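Local coordinates for CBS domain protein/ACT domain protein (Thermotoga maritima, PDB 1VR9) that is of unknown function but carries paired CBS domains and an ACT domain, consistent with regulatory ligand sensing and possibly magnesium binding, at residues F84-D89 with P107-E112; T31-L36 with L68-S73; D22-E27 with Y42-C47; V78-F83 with H101-L106; G54-V59 with M113-A118. One frame throughout, in Å; residues are numbered along the deposited sequence. Where two conformers were deposited one is given.

Interaction 1. Residues F84-D89 with P107-E112; sequences FVHEED and PVVDEE
A single methyl of Val109, CG2, meets two aromatic rings of 84-89. It lies 4.0 Å from the centroid of the His86 ring and 16° off the normal, a CH-pi contact over that face, while Phe84 CD1 comes within 3.7 Å of CG2. Val109 CG1 is anti to the carbonyl carbon (chi1 -59°), leaving CG2 between it and the backbone N. With a serine in place of His86 this flat cover would be gone, and the methyl would probably keep only Phe84 as its aromatic neighbour here. The backbones pair as parallel strands: Val85 N bonds Pro107 O at 3.0 Å, Val109 N bonds Val85 O at 2.9 Å, and Glu87 N bonds Val109 O at 3.0 Å. Proline suits position 107 because only its carbonyl is used here. On the other sheet face Val85 CG2 meets Val108 CG2 at 4.1 Å. Cohesion comes from amides and apolar groups; Glu87 and Asp110 carboxylates stand apart, and Lys116, touching both side chains, may temper any repulsion.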
# COMPACT_ATOMS: atom_id res chain seq x y z
N PHE A 84 -4.04 -2.84 -6.25
CA PHE A 84 -5.03 -2.09 -5.50
C PHE A 84 -6.37 -2.83 -5.54
O PHE A 84 -6.59 -3.68 -6.40
CB PHE A 84 -5.23 -0.67 -6.11
CG PHE A 84 -5.79 -0.68 -7.51
CD1 PHE A 84 -7.15 -0.78 -7.73
CD2 PHE A 84 -4.95 -0.63 -8.61
CE1 PHE A 84 -7.67 -0.82 -9.01
CE2 PHE A 84 -5.44 -0.66 -9.88
CZ PHE A 84 -6.80 -0.76 -10.10
N VAL A 85 -7.26 -2.46 -4.62
CA VAL A 85 -8.68 -2.81 -4.72
C VAL A 85 -9.53 -1.55 -4.51
O VAL A 85 -9.03 -0.56 -4.04
CB VAL A 85 -9.08 -3.91 -3.72
CG1 VAL A 85 -8.40 -5.20 -4.09
CG2 VAL A 85 -8.79 -3.52 -2.27
N HIS A 86 -10.81 -1.61 -4.87
CA HIS A 86 -11.72 -0.47 -4.70
C HIS A 86 -12.45 -0.56 -3.36
O HIS A 86 -12.64 -1.63 -2.81
CB HIS A 86 -12.74 -0.41 -5.85
CG HIS A 86 -12.19 0.17 -7.11
ND1 HIS A 86 -11.53 -0.58 -8.06
CD2 HIS A 86 -12.21 1.44 -7.59
CE1 HIS A 86 -11.17 0.20 -9.07
NE2 HIS A 86 -11.57 1.43 -8.80
N GLU A 87 -12.87 0.59 -2.83
CA GLU A 87 -13.62 0.63 -1.57
C GLU A 87 -14.81 -0.32 -1.52
O GLU A 87 -15.12 -0.90 -0.47
CB GLU A 87 -14.18 2.03 -1.32
CG GLU A 87 -13.15 3.07 -0.92
CD GLU A 87 -13.82 4.37 -0.50
OE1 GLU A 87 -14.56 4.99 -1.30
OE2 GLU A 87 -13.60 4.79 0.66
N GLU A 88 -15.53 -0.43 -2.63
CA GLU A 88 -16.79 -1.17 -2.66
C GLU A 88 -16.64 -2.64 -3.09
O GLU A 88 -17.64 -3.36 -3.27
CB GLU A 88 -17.77 -0.44 -3.57
CG GLU A 88 -18.11 0.97 -3.10
CD GLU A 88 -18.98 0.99 -1.84
OE1 GLU A 88 -19.59 -0.04 -1.50
OE2 GLU A 88 -19.04 2.05 -1.19
N ASP A 89 -15.40 -3.09 -3.26
CA ASP A 89 -15.14 -4.51 -3.52
C ASP A 89 -15.42 -5.38 -2.29
O ASP A 89 -15.48 -4.90 -1.15
CB ASP A 89 -13.69 -4.75 -3.98
CG ASP A 89 -13.41 -4.20 -5.37
OD1 ASP A 89 -14.38 -3.94 -6.13
OD2 ASP A 89 -12.21 -4.03 -5.70
N PRO A 107 -3.26 -1.26 -1.21
CA PRO A 107 -3.91 0.02 -1.46
C PRO A 107 -5.40 -0.10 -1.78
O PRO A 107 -5.80 -1.04 -2.48
CB PRO A 107 -3.12 0.58 -2.66
CG PRO A 107 -1.83 -0.05 -2.58
CD PRO A 107 -2.10 -1.45 -2.11
N VAL A 108 -6.18 0.82 -1.24
CA VAL A 108 -7.62 0.94 -1.50
C VAL A 108 -7.91 2.28 -2.16
O VAL A 108 -7.45 3.32 -1.70
CB VAL A 108 -8.45 0.82 -0.19
CG1 VAL A 108 -9.93 1.00 -0.45
CG2 VAL A 108 -8.16 -0.54 0.48
N VAL A 109 -8.67 2.24 -3.24
CA VAL A 109 -8.92 3.44 -4.03
C VAL A 109 -10.41 3.64 -4.29
O VAL A 109 -11.22 2.71 -4.14
CB VAL A 109 -8.14 3.43 -5.38
CG1 VAL A 109 -6.63 3.31 -5.16
CG2 VAL A 109 -8.63 2.31 -6.26
N ASP A 110 -10.78 4.86 -4.67
CA ASP A 110 -12.15 5.17 -5.11
C ASP A 110 -12.21 5.05 -6.63
O ASP A 110 -11.25 4.62 -7.27
CB ASP A 110 -12.63 6.54 -4.58
CG ASP A 110 -11.93 7.72 -5.24
OD1 ASP A 110 -11.24 7.55 -6.26
OD2 ASP A 110 -12.11 8.86 -4.73
N GLU A 111 -13.34 5.45 -7.21
CA GLU A 111 -13.55 5.28 -8.65
C GLU A 111 -12.69 6.19 -9.54
O GLU A 111 -12.56 5.92 -10.74
CB GLU A 111 -15.02 5.48 -8.98
CG GLU A 111 -15.89 4.40 -8.38
CD GLU A 111 -17.35 4.54 -8.76
OE1 GLU A 111 -17.68 5.36 -9.65
OE2 GLU A 111 -18.18 3.82 -8.17
N GLU A 112 -12.12 7.25 -8.98
CA GLU A 112 -11.17 8.09 -9.71
C GLU A 112 -9.72 7.75 -9.39
O GLU A 112 -8.83 8.54 -9.67
CB GLU A 112 -11.43 9.57 -9.42
CG GLU A 112 -12.68 10.09 -10.07
CD GLU A 112 -13.94 9.55 -9.43
OE1 GLU A 112 -14.01 9.57 -8.18
OE2 GLU A 112 -14.85 9.12 -10.17

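Interaction 2. Residues T31-L36 with L68-S73; sequences TVRECL and LDLDSS
Val32 N donates to Ser72 O at 2.7 Å and Arg33 N to Leu70 O at 3.0 Å, the latter in the carbonyl plane on a lone pair. These are first-turn amides with no earlier helical carbonyl, so the loop supplies the acceptors. Thr31 and Glu34 add a capping box, Glu34 N bonding Thr31 OG1 at 3.1 Å. Further out, Arg33 NH1 and NH2 both grip Asp71 OD1, at 3.0 and 3.2 Å; the oxygen lies in the guanidinium plane, both nitrogens above the carboxylate plane. Arginine has the length for this: with CG anti to the backbone N (chi1 -179°), its chain bends at chi3 (-69°) to lay one guanidinium face over Leu70 CB, although a second deposited conformer makes the salt bridge doubtful. The packing is aliphatic: Val32 CG2 meets Leu68 CD1 at 4.0 Å, and Leu70 CD2 touches Leu36 CD1 at 3.8 Å. The loop after strand 56-61 thus covers the start of helix 32-41, while farther along Cys35 and Leu36 rest on Leu65.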
# COMPACT_ATOMS: atom_id res chain seq x y z
N THR A 31 11.99 12.01 -0.91
CA THR A 31 13.36 11.52 -0.97
C THR A 31 13.44 10.08 -0.47
O THR A 31 12.57 9.59 0.29
CB THR A 31 14.33 12.38 -0.11
OG1 THR A 31 13.96 12.28 1.27
CG2 THR A 31 14.31 13.83 -0.54
N VAL A 32 14.51 9.40 -0.87
CA VAL A 32 14.83 8.08 -0.32
C VAL A 32 14.88 8.08 1.22
O VAL A 32 14.30 7.19 1.87
CB VAL A 32 16.14 7.54 -0.95
CG1 VAL A 32 16.67 6.36 -0.20
CG2 VAL A 32 15.90 7.17 -2.43
N ARG A 33 15.50 9.12 1.81
CA ARG A 33 15.59 9.24 3.27
C ARG A 33 14.19 9.22 3.89
O ARG A 33 13.95 8.52 4.86
CB ARG A 33 16.32 10.52 3.65
CG ARG A 33 16.51 10.75 5.13
CD ARG A 33 17.15 12.11 5.40
NE ARG A 33 18.55 12.16 4.97
CZ ARG A 33 19.01 12.81 3.90
NH1 ARG A 33 18.20 13.50 3.10
NH2 ARG A 33 20.30 12.78 3.62
N GLU A 34 13.30 10.04 3.35
CA GLU A 34 11.92 10.11 3.85
C GLU A 34 11.16 8.80 3.76
O GLU A 34 10.43 8.42 4.69
CB GLU A 34 11.14 11.16 3.08
CG GLU A 34 11.58 12.59 3.36
CD GLU A 34 10.77 13.59 2.55
OE1 GLU A 34 10.84 13.58 1.29
OE2 GLU A 34 10.04 14.40 3.18
N CYS A 35 11.32 8.09 2.64
CA CYS A 35 10.66 6.82 2.44
C CYS A 35 11.17 5.78 3.42
O CYS A 35 10.39 5.10 4.06
CB CYS A 35 10.88 6.34 1.01
SG CYS A 35 9.84 5.01 0.55
N LEU A 36 12.48 5.71 3.58
CA LEU A 36 13.08 4.78 4.53
C LEU A 36 12.56 5.05 5.95
O LEU A 36 12.27 4.12 6.70
CB LEU A 36 14.61 4.85 4.47
CG LEU A 36 15.24 4.24 3.21
CD1 LEU A 36 16.74 4.53 3.23
CD2 LEU A 36 14.96 2.76 3.12
N LEU A 68 20.89 3.63 -3.19
CA LEU A 68 20.54 4.99 -3.60
C LEU A 68 21.03 6.05 -2.60
O LEU A 68 21.02 5.84 -1.39
CB LEU A 68 19.02 5.09 -3.78
CG LEU A 68 18.44 4.11 -4.80
CD1 LEU A 68 16.94 4.25 -4.92
CD2 LEU A 68 19.11 4.25 -6.17
N ASP A 69 21.41 7.21 -3.13
CA ASP A 69 21.74 8.37 -2.31
C ASP A 69 20.49 8.76 -1.54
O ASP A 69 19.40 8.75 -2.10
CB ASP A 69 22.19 9.54 -3.19
CG ASP A 69 22.83 10.67 -2.38
OD1 ASP A 69 22.12 11.32 -1.58
OD2 ASP A 69 24.05 10.91 -2.57
N LEU A 70 20.64 9.09 -0.26
CA LEU A 70 19.49 9.42 0.60
C LEU A 70 18.73 10.66 0.15
O LEU A 70 17.54 10.79 0.42
CB LEU A 70 19.93 9.57 2.05
CG LEU A 70 20.45 8.28 2.70
CD1 LEU A 70 21.07 8.55 4.05
CD2 LEU A 70 19.34 7.23 2.81
N ASP A 71 19.42 11.56 -0.54
CA ASP A 71 18.82 12.80 -1.03
C ASP A 71 18.06 12.63 -2.36
O ASP A 71 17.30 13.53 -2.77
CB ASP A 71 19.91 13.87 -1.19
CG ASP A 71 20.63 14.16 0.12
OD1 ASP A 71 19.99 14.69 1.05
OD2 ASP A 71 21.84 13.86 0.22
N SER A 72 18.26 11.50 -3.03
CA SER A 72 17.61 11.23 -4.30
C SER A 72 16.12 10.93 -4.08
O SER A 72 15.67 10.72 -2.95
CB SER A 72 18.30 10.10 -5.05
OG SER A 72 18.27 8.87 -4.35
N SER A 73 15.37 10.98 -5.18
CA SER A 73 13.91 10.84 -5.17
C SER A 73 13.48 9.39 -5.39
O SER A 73 14.19 8.63 -6.07
CB SER A 73 13.32 11.69 -6.30
OG SER A 73 11.93 11.56 -6.38

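Interaction 3. Residues D22-E27 with Y42-C47; sequences DFPMVE and YQTNEC
Pro24 packs against Tyr42, its CD 4.2 Å from the ring centroid and 19° off the normal, a CH-pi contact over one face. This is the close-fitting part: Pro24 CG also presses to 3.2 Å from Glu46 O, a buried carbonyl with no partner in the model, and meets Thr44 CG2 at 3.9 Å. Proline suits the spot, giving a compact ring to lay on an aromatic face. Deeper in, Cys47 SG reaches 3.6 Å from Val26 CG1, though cysteine has two deposited conformers and the other may pack differently. Toward solvent the contact thins to a single polar tie: Tyr42 OH donates to exposed Asp22 OD1 at 2.8 Å, nearly along the carboxylate C-O bond. Asp22 CG stands roughly anti to its own N (chi1 -154°), carrying the carboxylate to the hydroxyl. The segments are the two ends of a beta-alpha-beta crossover, strand 25-27 lying parallel to strand 46-50; helix 32-41 packs on Cys47 through Cys35 and Met39, and Tyr105 of strand 105-109 touches Phe23, Pro24, Tyr42 and Thr44.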
# COMPACT_ATOMS: atom_id res chain seq x y z
N ASP A 22 -3.79 3.78 9.11
CA ASP A 22 -2.53 3.56 9.81
C ASP A 22 -1.65 2.67 8.92
O ASP A 22 -1.55 1.45 9.11
CB ASP A 22 -2.83 2.94 11.19
CG ASP A 22 -1.75 3.23 12.25
OD1 ASP A 22 -0.72 3.87 11.93
OD2 ASP A 22 -1.95 2.83 13.41
N PHE A 23 -1.00 3.29 7.93
CA PHE A 23 -0.12 2.60 6.99
C PHE A 23 0.94 3.54 6.43
O PHE A 23 0.73 4.78 6.44
CB PHE A 23 -0.95 2.02 5.84
CG PHE A 23 -1.56 3.05 4.94
CD1 PHE A 23 -2.79 3.63 5.25
CD2 PHE A 23 -0.95 3.42 3.75
CE1 PHE A 23 -3.36 4.58 4.44
CE2 PHE A 23 -1.54 4.37 2.93
CZ PHE A 23 -2.73 4.94 3.26
N PRO A 24 2.06 2.98 5.93
CA PRO A 24 3.15 3.82 5.40
C PRO A 24 2.83 4.44 4.03
O PRO A 24 2.54 3.72 3.08
CB PRO A 24 4.33 2.85 5.31
CG PRO A 24 3.68 1.51 5.11
CD PRO A 24 2.39 1.54 5.86
N MSE A 25 2.95 5.75 3.92
CA MSE A 25 2.58 6.45 2.68
C MSE A 25 3.56 7.61 2.43
O MSE A 25 3.90 8.34 3.37
CB MSE A 25 1.15 6.99 2.82
CG MSE A 25 0.56 7.68 1.59
SE MSE A 25 1.30 9.43 1.15
CE MSE A 25 1.02 10.35 2.84
N VAL A 26 3.99 7.77 1.18
CA VAL A 26 4.73 8.98 0.80
C VAL A 26 4.22 9.52 -0.52
O VAL A 26 3.54 8.80 -1.25
CB VAL A 26 6.28 8.77 0.65
CG1 VAL A 26 6.90 8.39 1.99
CG2 VAL A 26 6.61 7.78 -0.45
N GLU A 27 4.57 10.76 -0.82
CA GLU A 27 4.26 11.34 -2.14
C GLU A 27 5.35 10.96 -3.16
O GLU A 27 6.48 10.69 -2.78
CB GLU A 27 4.15 12.87 -2.03
CG GLU A 27 3.63 13.60 -3.28
CD GLU A 27 4.75 14.10 -4.20
OE1 GLU A 27 5.91 14.22 -3.75
OE2 GLU A 27 4.46 14.37 -5.38
N TYR A 42 6.75 2.16 10.61
CA TYR A 42 5.78 1.08 10.52
C TYR A 42 6.43 -0.30 10.58
O TYR A 42 5.74 -1.31 10.43
CB TYR A 42 4.93 1.23 9.25
CG TYR A 42 3.86 2.27 9.41
CD1 TYR A 42 2.64 1.93 9.97
CD2 TYR A 42 4.09 3.60 9.07
CE1 TYR A 42 1.67 2.87 10.17
CE2 TYR A 42 3.10 4.57 9.26
CZ TYR A 42 1.88 4.18 9.80
OH TYR A 42 0.86 5.08 10.00
N GLN A 43 7.74 -0.33 10.82
CA GLN A 43 8.52 -1.55 10.97
C GLN A 43 8.23 -2.50 9.81
O GLN A 43 7.88 -3.68 10.02
CB GLN A 43 8.21 -2.22 12.31
CG GLN A 43 8.41 -1.28 13.50
CD GLN A 43 8.35 -1.97 14.84
OE1 GLN A 43 7.45 -1.72 15.64
NE2 GLN A 43 9.32 -2.85 15.10
N THR A 44 8.38 -1.98 8.59
CA THR A 44 7.96 -2.66 7.40
C THR A 44 8.92 -2.39 6.21
O THR A 44 9.91 -1.67 6.37
CB THR A 44 6.51 -2.29 7.09
OG1 THR A 44 5.98 -3.15 6.07
CG2 THR A 44 6.42 -0.81 6.64
N ASN A 45 8.67 -3.03 5.07
CA ASN A 45 9.52 -2.92 3.88
C ASN A 45 8.72 -2.52 2.62
O ASN A 45 9.15 -2.79 1.49
CB ASN A 45 10.26 -4.22 3.61
CG ASN A 45 9.33 -5.40 3.45
OD1 ASN A 45 8.10 -5.26 3.53
ND2 ASN A 45 9.90 -6.58 3.24
N GLU A 46 7.57 -1.90 2.85
CA GLU A 46 6.70 -1.37 1.78
C GLU A 46 6.26 0.05 2.15
O GLU A 46 6.02 0.34 3.33
CB GLU A 46 5.44 -2.23 1.66
CG GLU A 46 4.43 -1.70 0.63
CD GLU A 46 3.05 -2.32 0.73
OE1 GLU A 46 2.86 -3.16 1.61
OE2 GLU A 46 2.17 -2.00 -0.09
N CYS A 47 6.12 0.93 1.14
CA CYS A 47 5.56 2.25 1.31
C CYS A 47 4.59 2.45 0.16
O CYS A 47 4.96 2.17 -0.99
CB CYS A 47 6.66 3.30 1.25
SG CYS A 47 6.17 4.85 1.98

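Interaction 4. Residues V78-F83 with H101-L106; sequences VSLPDF and HQEPYL
Phe83 sends its ring between Leu106 and His101, which approach it from opposite faces. Leu106 CD1 stands over the centre of one face, 3.8 Å from the centroid and 13° off the normal, a CH-pi contact. On the other side His101 turns an edge toward the ring in an offset edge-to-face pair, with centroids 5.7 Å apart and planes at 88°. The phenyl reaches this position because its CG is anti to the backbone N (chi1 -176°), which carries the ring out across the contact. Tyr105 O lies at the ring edge, 3.5 Å from Phe83 CE2, and Glu103 CB comes obliquely to 3.6 Å from that CE2. A serine here would be too short to span between the two partners and is likely to leave Leu106 CD1 and the His101 edge facing a gap. Leu80 works on a second ring, its CD2 lying over one face of His101, 3.8 Å from the centroid, so the imidazole has Leu80 over a face while its edge is turned to the phenyl. Leu80 CD1 reaches Glu103 OE2 at 3.7 Å. Leucine suits this place because its fork lets one methyl serve each partner. A type I turn from Leu80 to Phe83 presents both side chains to 101-106. Beyond the pair, Leu97 of helix 91-100 packs on Phe83 and Leu106, and Val59 of strand 56-61 meets Leu80.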
# COMPACT_ATOMS: atom_id res chain seq x y z
N VAL A 78 9.06 3.50 -8.13
CA VAL A 78 7.73 2.96 -7.78
C VAL A 78 7.48 1.66 -8.56
O VAL A 78 7.92 1.50 -9.70
CB VAL A 78 6.60 3.98 -8.05
CG1 VAL A 78 5.23 3.42 -7.69
CG2 VAL A 78 6.86 5.29 -7.27
N SER A 79 6.74 0.76 -7.94
CA SER A 79 6.45 -0.56 -8.47
C SER A 79 4.94 -0.82 -8.33
O SER A 79 4.26 -0.13 -7.56
CB SER A 79 7.23 -1.58 -7.64
OG SER A 79 8.62 -1.37 -7.82
N LEU A 80 4.44 -1.84 -9.02
CA LEU A 80 3.09 -2.38 -8.80
C LEU A 80 1.96 -1.35 -8.94
O LEU A 80 1.12 -1.20 -8.04
CB LEU A 80 3.00 -3.04 -7.41
CG LEU A 80 4.03 -4.12 -7.06
CD1 LEU A 80 3.74 -4.76 -5.73
CD2 LEU A 80 4.05 -5.16 -8.20
N PRO A 81 1.91 -0.66 -10.10
CA PRO A 81 0.82 0.29 -10.30
C PRO A 81 -0.57 -0.37 -10.34
O PRO A 81 -1.57 0.36 -10.22
CB PRO A 81 1.15 0.93 -11.66
CG PRO A 81 2.08 0.02 -12.31
CD PRO A 81 2.82 -0.72 -11.26
N ASP A 82 -0.64 -1.69 -10.52
CA ASP A 82 -1.92 -2.40 -10.64
C ASP A 82 -2.37 -3.05 -9.34
O ASP A 82 -3.40 -3.74 -9.32
CB ASP A 82 -1.83 -3.47 -11.75
CG ASP A 82 -1.31 -2.92 -13.08
OD1 ASP A 82 -1.94 -1.98 -13.65
OD2 ASP A 82 -0.26 -3.41 -13.57
N PHE A 83 -1.60 -2.84 -8.26
CA PHE A 83 -1.83 -3.51 -6.97
C PHE A 83 -2.74 -2.64 -6.09
O PHE A 83 -2.28 -1.82 -5.30
CB PHE A 83 -0.49 -3.81 -6.27
CG PHE A 83 -0.63 -4.58 -4.99
CD1 PHE A 83 -1.04 -5.92 -5.00
CD2 PHE A 83 -0.27 -4.01 -3.76
CE1 PHE A 83 -1.14 -6.65 -3.82
CE2 PHE A 83 -0.35 -4.72 -2.61
CZ PHE A 83 -0.80 -6.06 -2.63
N HIS A 101 0.56 -10.62 -5.06
CA HIS A 101 1.66 -10.00 -4.32
C HIS A 101 1.40 -9.97 -2.81
O HIS A 101 0.44 -9.31 -2.35
CB HIS A 101 1.86 -8.57 -4.82
CG HIS A 101 2.08 -8.47 -6.30
ND1 HIS A 101 3.26 -8.83 -6.91
CD2 HIS A 101 1.27 -8.02 -7.29
CE1 HIS A 101 3.16 -8.63 -8.21
NE2 HIS A 101 1.96 -8.13 -8.47
N GLN A 102 2.25 -10.63 -2.02
CA GLN A 102 2.01 -10.71 -0.56
C GLN A 102 2.60 -9.51 0.21
O GLN A 102 3.44 -9.65 1.11
CB GLN A 102 2.54 -12.02 0.02
CG GLN A 102 1.83 -13.27 -0.52
CD GLN A 102 2.45 -13.82 -1.78
OE1 GLN A 102 3.63 -14.20 -1.81
NE2 GLN A 102 1.64 -13.92 -2.83
N GLU A 103 2.16 -8.32 -0.15
CA GLU A 103 2.63 -7.09 0.45
C GLU A 103 1.89 -6.94 1.76
O GLU A 103 0.76 -7.41 1.88
CB GLU A 103 2.31 -5.91 -0.47
CG GLU A 103 3.03 -5.88 -1.80
CD GLU A 103 4.50 -5.56 -1.69
OE1 GLU A 103 4.92 -4.87 -0.74
OE2 GLU A 103 5.26 -6.05 -2.57
N PRO A 104 2.51 -6.30 2.76
CA PRO A 104 1.81 -6.08 4.05
C PRO A 104 0.61 -5.14 4.02
O PRO A 104 -0.20 -5.20 4.96
CB PRO A 104 2.89 -5.48 4.93
CG PRO A 104 3.90 -4.96 4.05
CD PRO A 104 3.89 -5.81 2.82
N TYR A 105 0.54 -4.26 3.02
CA TYR A 105 -0.54 -3.32 2.86
C TYR A 105 -1.03 -3.25 1.42
O TYR A 105 -0.23 -3.04 0.49
CB TYR A 105 -0.13 -1.92 3.33
CG TYR A 105 0.32 -1.86 4.75
CD1 TYR A 105 -0.59 -1.63 5.77
CD2 TYR A 105 1.67 -1.99 5.09
CE1 TYR A 105 -0.18 -1.54 7.10
CE2 TYR A 105 2.08 -1.92 6.41
CZ TYR A 105 1.16 -1.69 7.41
OH TYR A 105 1.59 -1.62 8.73
N LEU A 106 -2.32 -3.47 1.25
CA LEU A 106 -2.99 -3.42 -0.04
C LEU A 106 -3.69 -2.05 -0.21
O LEU A 106 -4.57 -1.66 0.59
CB LEU A 106 -4.00 -4.57 -0.16
CG LEU A 106 -4.96 -4.55 -1.34
CD1 LEU A 106 -4.24 -4.66 -2.66
CD2 LEU A 106 -5.96 -5.68 -1.22

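Interaction 5. Residues G54-V59 with M113-A118; sequences GHFRGV and MRLKGA
His55 and Arg114 form a single backbone bridge between the two CBS domains of the tandem pair, the arrangement known as a Bateman module, just where strands 56-61 and 115-120 begin. The hydrogen bonds on it match one another: Leu115 N donates to Gly54 O at 2.9 Å with an N-H...O angle of 158°, and Phe56 N donates to Met113 O at 2.9 Å with an angle of 168°. Equivalent positions of the two domains thus trade amides. Gly54 suits its place because, at its positive phi, a side chain would jam against the preceding carbonyl. Beside the bridge the His55 ring and the Arg114 guanidinium come together obliquely, their planes 26° apart, and His55 NE2 is 3.0 Å from Arg114 NE; the bend of Arg114 at chi2 turns NE toward the imidazole, whose ND1 is bonded elsewhere. Phe56 CD1 and Leu115 CD1 touch more loosely, at 4.4 Å, both of them also resting on Pro107 of strand 105-109, so apolar side chains suit these positions. One water adds a last tie between the domains, donating to Gly54 O and to Leu115 O, each at 2.8 Å.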
# COMPACT_ATOMS: atom_id res chain seq x y z
N GLY A 54 -3.45 13.11 -4.87
CA GLY A 54 -3.93 12.08 -3.96
C GLY A 54 -4.25 10.76 -4.63
O GLY A 54 -4.76 9.84 -3.96
N HIS A 55 -3.93 10.64 -5.92
CA HIS A 55 -4.16 9.41 -6.68
C HIS A 55 -3.12 8.37 -6.32
O HIS A 55 -1.98 8.69 -6.02
CB HIS A 55 -4.08 9.60 -8.19
CG HIS A 55 -5.16 10.48 -8.75
ND1 HIS A 55 -4.89 11.61 -9.49
CD2 HIS A 55 -6.50 10.36 -8.72
CE1 HIS A 55 -6.03 12.17 -9.87
NE2 HIS A 55 -7.02 11.43 -9.40
N PHE A 56 -3.52 7.12 -6.40
CA PHE A 56 -2.59 6.01 -6.17
C PHE A 56 -1.61 5.82 -7.32
O PHE A 56 -2.03 5.78 -8.49
CB PHE A 56 -3.38 4.73 -5.94
CG PHE A 56 -2.53 3.51 -5.96
CD1 PHE A 56 -1.60 3.25 -4.95
CD2 PHE A 56 -2.65 2.60 -7.00
CE1 PHE A 56 -0.82 2.13 -4.98
CE2 PHE A 56 -1.88 1.46 -7.02
CZ PHE A 56 -0.97 1.23 -6.04
N ARG A 57 -0.32 5.71 -7.00
CA ARG A 57 0.75 5.53 -7.99
C ARG A 57 1.38 4.16 -8.01
O ARG A 57 1.71 3.64 -9.10
CB ARG A 57 1.86 6.58 -7.80
CG ARG A 57 1.53 8.00 -8.28
CD ARG A 57 1.81 8.25 -9.76
NE ARG A 57 2.95 7.49 -10.27
CZ ARG A 57 2.96 6.79 -11.40
NH1 ARG A 57 1.90 6.76 -12.20
NH2 ARG A 57 4.06 6.13 -11.76
N GLY A 58 1.55 3.57 -6.83
CA GLY A 58 2.17 2.24 -6.71
C GLY A 58 2.77 2.14 -5.32
O GLY A 58 2.36 2.84 -4.38
N VAL A 59 3.73 1.25 -5.18
CA VAL A 59 4.36 1.02 -3.91
C VAL A 59 5.87 1.07 -4.12
O VAL A 59 6.35 0.80 -5.23
CB VAL A 59 3.92 -0.35 -3.30
CG1 VAL A 59 2.40 -0.49 -3.29
CG2 VAL A 59 4.52 -1.47 -4.06
N MSE A 113 -9.47 6.56 -8.82
CA MSE A 113 -8.14 6.15 -8.41
C MSE A 113 -7.49 6.98 -7.29
O MSE A 113 -6.28 6.93 -7.13
CB MSE A 113 -7.17 6.04 -9.60
CG MSE A 113 -7.56 5.02 -10.69
SE MSE A 113 -8.24 3.23 -10.15
CE MSE A 113 -10.14 3.62 -10.43
N ARG A 114 -8.29 7.70 -6.50
CA ARG A 114 -7.76 8.41 -5.34
C ARG A 114 -7.52 7.40 -4.22
O ARG A 114 -8.38 6.57 -3.95
CB ARG A 114 -8.69 9.52 -4.87
CG ARG A 114 -9.02 10.55 -5.95
CD ARG A 114 -8.28 11.90 -5.74
NE ARG A 114 -8.15 12.71 -6.96
CZ ARG A 114 -9.14 13.36 -7.56
NH1 ARG A 114 -10.37 13.33 -7.07
NH2 ARG A 114 -8.90 14.06 -8.66
N LEU A 115 -6.36 7.49 -3.58
CA LEU A 115 -6.04 6.65 -2.44
C LEU A 115 -6.93 6.96 -1.24
O LEU A 115 -7.00 8.10 -0.78
CB LEU A 115 -4.57 6.85 -2.06
CG LEU A 115 -3.97 5.89 -1.04
CD1 LEU A 115 -4.07 4.44 -1.53
CD2 LEU A 115 -2.53 6.25 -0.80
N LYS A 116 -7.64 5.95 -0.74
CA LYS A 116 -8.59 6.14 0.37
C LYS A 116 -8.14 5.45 1.68
O LYS A 116 -8.78 5.65 2.73
CB LYS A 116 -9.95 5.60 -0.03
CG LYS A 116 -10.59 6.36 -1.20
CD LYS A 116 -10.65 7.88 -0.99
CE LYS A 116 -11.41 8.29 0.26
NZ LYS A 116 -11.89 9.70 0.16
N GLY A 117 -7.08 4.69 1.60
CA GLY A 117 -6.56 3.90 2.73
C GLY A 117 -5.86 2.65 2.24
O GLY A 117 -5.46 2.55 1.06
N ALA A 118 -5.67 1.71 3.16
CA ALA A 118 -5.14 0.39 2.83
C ALA A 118 -5.85 -0.68 3.65
O ALA A 118 -6.44 -0.39 4.70
CB ALA A 118 -3.69 0.32 3.14
O HOH W 1 -5.62 10.44 -1.39

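How the interactions relate
Interactions 1, 4 and 5 share the sheet of strands 85-86, 105-109 and 115-120. Interactions 1 and 5 have centres 8 Å apart, and a classic beta bulge joins them, Lys116 N to Val108 O at 2.8 Å and Gly117 O to Val108 N at 3.0 Å. Between interactions 4 and 5, Ser79 N to Val59 O, 2.7 Å, ties the segment leading into the second CBS domain to strand 56-61. A cross-domain link runs from interaction 3 to interaction 4, whose centres are 12 Å apart, through Glu46 OE1 and Tyr105 N at 2.9 Å. Interaction 2 is peripheral, its centre 28 Å from that of interaction 1; Cys35 SG against Cys47 CB connects it to interaction 3.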